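Local coordinates for protein ABC transporter (PDB 1JI0) that binds ATP as the nucleotide-binding subunit of an ABC transporter and probably hydrolyses it to drive uptake of branched-chain amino acids, at residues 123-128 against 179-184. Residues are numbered along the deposited sequence; the frame is centred on the assembly and turned at random.
Sequences FSLFPR and FEVIQK
V181 of helix 172-187 meets L125 and F126, and K184, one turn on, meets L125, where helix 114-125 ends and the chain turns into helix 127-130, a contact between the helical subdomain and the RecA-like core of the ABC ATPase fold, away from the ATP pocket. F179 packs against strand 192-196 of the central P-loop NTPase sheet. E180 OE2 lies 3.9 Å from K184 NZ, a long salt bridge within the helix. V181 points its CB toward the turn: CG2 sits 3.6 Å from L125 O and equally close to F126 CE1, approaching the ring obliquely, while CG1 lies 4.0 Å from F126 CZ. L125 CB lies over one face of that ring, toward its rim, and M147 and I150 of helix 142-154 also pack on F126. Were F126 an alanine, a gap would probably open between V181 and helix 142-154, and both valine methyls would lose their aromatic partner. I182, like F179, packs on strand 192-196. The K184 and L125 side chains lie alongside and run opposite ways, K184 CB 3.7 Å from L125 CD2. With CG anti to the carbonyl carbon (chi1 -61°) and the chain extended beyond, K184 carries its ammonium past the leucine to a bridging water, which accepts from K184 NZ at 2.6 Å and donates to L125 O at 2.9 Å.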
ATOM      1  N   PHE A 123      16.927  -8.512  -2.671  1.00 49.64           N
ATOM      2  CA  PHE A 123      17.819  -9.232  -1.774  1.00 50.67           C
ATOM      3  C   PHE A 123      18.480  -8.263  -0.801  1.00 50.18           C
ATOM      4  O   PHE A 123      18.593  -8.547   0.396  1.00 49.64           O
ATOM      5  CB  PHE A 123      18.877  -9.977  -2.588  1.00 51.88           C
ATOM      6  CG  PHE A 123      18.358 -11.221  -3.257  1.00 53.15           C
ATOM      7  CD1 PHE A 123      18.965 -11.711  -4.411  1.00 53.78           C
ATOM      8  CD2 PHE A 123      17.269 -11.913  -2.723  1.00 53.64           C
ATOM      9  CE1 PHE A 123      18.496 -12.873  -5.026  1.00 54.05           C
ATOM     10  CE2 PHE A 123      16.795 -13.076  -3.329  1.00 54.43           C
ATOM     11  CZ  PHE A 123      17.411 -13.556  -4.484  1.00 54.15           C
ATOM     12  N   SER A 124      18.904  -7.113  -1.317  1.00 50.21           N
ATOM     13  CA  SER A 124      19.535  -6.101  -0.483  1.00 50.50           C
ATOM     14  C   SER A 124      18.494  -5.446   0.422  1.00 49.96           C
ATOM     15  O   SER A 124      18.815  -4.983   1.513  1.00 49.97           O
ATOM     16  CB  SER A 124      20.222  -5.045  -1.352  1.00 51.17           C
ATOM     17  OG  SER A 124      19.304  -4.435  -2.236  1.00 53.67           O
ATOM     18  N   LEU A 125      17.243  -5.416  -0.028  1.00 49.51           N
ATOM     19  CA  LEU A 125      16.170  -4.832   0.769  1.00 49.29           C
ATOM     20  C   LEU A 125      15.739  -5.783   1.880  1.00 49.74           C
ATOM     21  O   LEU A 125      15.373  -5.350   2.975  1.00 49.80           O
ATOM     22  CB  LEU A 125      14.952  -4.518  -0.106  1.00 48.40           C
ATOM     23  CG  LEU A 125      15.069  -3.420  -1.161  1.00 48.22           C
ATOM     24  CD1 LEU A 125      13.818  -3.409  -2.023  1.00 47.94           C
ATOM     25  CD2 LEU A 125      15.267  -2.077  -0.481  1.00 48.81           C
ATOM     26  N   PHE A 126      15.782  -7.083   1.598  1.00 49.97           N
ATOM     27  CA  PHE A 126      15.365  -8.086   2.571  1.00 50.34           C
ATOM     28  C   PHE A 126      16.407  -9.179   2.774  1.00 51.22           C
ATOM     29  O   PHE A 126      16.208 -10.321   2.361  1.00 50.84           O
ATOM     30  CB  PHE A 126      14.057  -8.737   2.122  1.00 50.44           C
ATOM     31  CG  PHE A 126      12.947  -7.762   1.881  1.00 50.08           C
ATOM     32  CD1 PHE A 126      12.374  -7.066   2.938  1.00 49.92           C
ATOM     33  CD2 PHE A 126      12.470  -7.541   0.594  1.00 49.41           C
ATOM     34  CE1 PHE A 126      11.339  -6.165   2.715  1.00 50.35           C
ATOM     35  CE2 PHE A 126      11.438  -6.643   0.363  1.00 49.81           C
ATOM     36  CZ  PHE A 126      10.871  -5.955   1.426  1.00 49.51           C
ATOM     37  N   PRO A 127      17.532  -8.845   3.421  1.00 51.57           N
ATOM     38  CA  PRO A 127      18.590  -9.830   3.664  1.00 51.85           C
ATOM     39  C   PRO A 127      18.050 -11.122   4.283  1.00 52.49           C
ATOM     40  O   PRO A 127      18.403 -12.223   3.854  1.00 52.59           O
ATOM     41  CB  PRO A 127      19.532  -9.084   4.604  1.00 51.12           C
ATOM     42  CG  PRO A 127      19.410  -7.672   4.120  1.00 50.56           C
ATOM     43  CD  PRO A 127      17.917  -7.524   3.947  1.00 50.86           C
ATOM     44  N   ARG A 128      17.192 -10.974   5.289  1.00 52.89           N
ATOM     45  CA  ARG A 128      16.597 -12.112   5.980  1.00 53.90           C
ATOM     46  C   ARG A 128      15.850 -13.057   5.043  1.00 54.13           C
ATOM     47  O   ARG A 128      15.772 -14.260   5.291  1.00 54.78           O
ATOM     48  CB  ARG A 128      15.639 -11.621   7.064  1.00 55.31           C
ATOM     49  CG  ARG A 128      16.314 -10.928   8.232  1.00 57.06           C
ATOM     50  CD  ARG A 128      17.333 -11.844   8.880  1.00 59.72           C
ATOM     51  NE  ARG A 128      17.645 -11.438  10.248  1.00 61.89           N
ATOM     52  CZ  ARG A 128      16.762 -11.433  11.243  1.00 62.57           C
ATOM     53  NH1 ARG A 128      15.507 -11.809  11.019  1.00 62.43           N
ATOM     54  NH2 ARG A 128      17.135 -11.060  12.462  1.00 62.59           N
ATOM     55  N   PHE A 179       8.924   0.399   7.705  1.00 23.35           N
ATOM     56  CA  PHE A 179       8.881   1.774   7.220  1.00 22.62           C
ATOM     57  C   PHE A 179      10.146   2.217   6.518  1.00 22.08           C
ATOM     58  O   PHE A 179      10.100   3.028   5.599  1.00 21.91           O
ATOM     59  CB  PHE A 179       8.535   2.728   8.367  1.00 23.97           C
ATOM     60  CG  PHE A 179       7.084   2.697   8.746  1.00 23.97           C
ATOM     61  CD1 PHE A 179       6.102   2.953   7.788  1.00 25.70           C
ATOM     62  CD2 PHE A 179       6.694   2.390  10.043  1.00 24.04           C
ATOM     63  CE1 PHE A 179       4.752   2.900   8.119  1.00 25.10           C
ATOM     64  CE2 PHE A 179       5.353   2.332  10.388  1.00 23.36           C
ATOM     65  CZ  PHE A 179       4.374   2.588   9.422  1.00 25.58           C
ATOM     66  N   GLU A 180      11.284   1.687   6.944  1.00 22.95           N
ATOM     67  CA  GLU A 180      12.543   2.036   6.304  1.00 23.35           C
ATOM     68  C   GLU A 180      12.581   1.425   4.899  1.00 22.64           C
ATOM     69  O   GLU A 180      13.042   2.053   3.953  1.00 23.02           O
ATOM     70  CB  GLU A 180      13.708   1.529   7.164  1.00 26.52           C
ATOM     71  CG  GLU A 180      14.999   1.310   6.428  1.00 32.06           C
ATOM     72  CD  GLU A 180      16.130   0.901   7.365  1.00 36.41           C
ATOM     73  OE1 GLU A 180      15.897   0.040   8.248  1.00 37.42           O
ATOM     74  OE2 GLU A 180      17.248   1.438   7.210  1.00 38.02           O
ATOM     75  N   VAL A 181      12.076   0.205   4.758  1.00 22.91           N
ATOM     76  CA  VAL A 181      12.059  -0.451   3.451  1.00 23.58           C
ATOM     77  C   VAL A 181      11.094   0.283   2.509  1.00 22.32           C
ATOM     78  O   VAL A 181      11.359   0.438   1.315  1.00 22.67           O
ATOM     79  CB  VAL A 181      11.673  -1.956   3.590  1.00 23.84           C
ATOM     80  CG1 VAL A 181      10.329  -2.244   2.947  1.00 25.87           C
ATOM     81  CG2 VAL A 181      12.760  -2.816   2.952  1.00 27.72           C
ATOM     82  N   ILE A 182       9.982   0.753   3.057  1.00 22.72           N
ATOM     83  CA  ILE A 182       9.007   1.499   2.267  1.00 22.76           C
ATOM     84  C   ILE A 182       9.700   2.741   1.693  1.00 23.73           C
ATOM     85  O   ILE A 182       9.471   3.131   0.546  1.00 22.37           O
ATOM     86  CB  ILE A 182       7.789   1.885   3.152  1.00 21.68           C
ATOM     87  CG1 ILE A 182       6.929   0.638   3.384  1.00 23.28           C
ATOM     88  CG2 ILE A 182       6.975   3.004   2.504  1.00 23.36           C
ATOM     89  CD1 ILE A 182       5.812   0.798   4.405  1.00 19.56           C
ATOM     90  N   GLN A 183      10.579   3.342   2.487  1.00 23.87           N
ATOM     91  CA  GLN A 183      11.312   4.534   2.060  1.00 25.77           C
ATOM     92  C   GLN A 183      12.317   4.193   0.952  1.00 24.97           C
ATOM     93  O   GLN A 183      12.444   4.918  -0.039  1.00 24.51           O
ATOM     94  CB  GLN A 183      12.027   5.145   3.268  1.00 27.79           C
ATOM     95  CG  GLN A 183      12.519   6.545   3.049  1.00 32.12           C
ATOM     96  CD  GLN A 183      12.932   7.203   4.343  1.00 35.24           C
ATOM     97  OE1 GLN A 183      13.900   6.784   4.982  1.00 37.24           O
ATOM     98  NE2 GLN A 183      12.194   8.234   4.746  1.00 34.63           N
ATOM     99  N   LYS A 184      13.023   3.081   1.124  1.00 25.05           N
ATOM    100  CA  LYS A 184      13.993   2.624   0.138  1.00 26.50           C
ATOM    101  C   LYS A 184      13.309   2.308  -1.192  1.00 26.39           C
ATOM    102  O   LYS A 184      13.859   2.571  -2.259  1.00 27.82           O
ATOM    103  CB  LYS A 184      14.706   1.372   0.640  1.00 28.36           C
ATOM    104  CG  LYS A 184      15.477   1.574   1.931  1.00 32.49           C
ATOM    105  CD  LYS A 184      16.154   0.280   2.361  1.00 35.57           C
ATOM    106  CE  LYS A 184      16.976   0.481   3.625  1.00 38.14           C
ATOM    107  NZ  LYS A 184      17.725  -0.761   3.979  1.00 41.24           N
TER
HETATM  108  O   HOH W   1      16.119  -2.742   3.958  1.00 49.71           O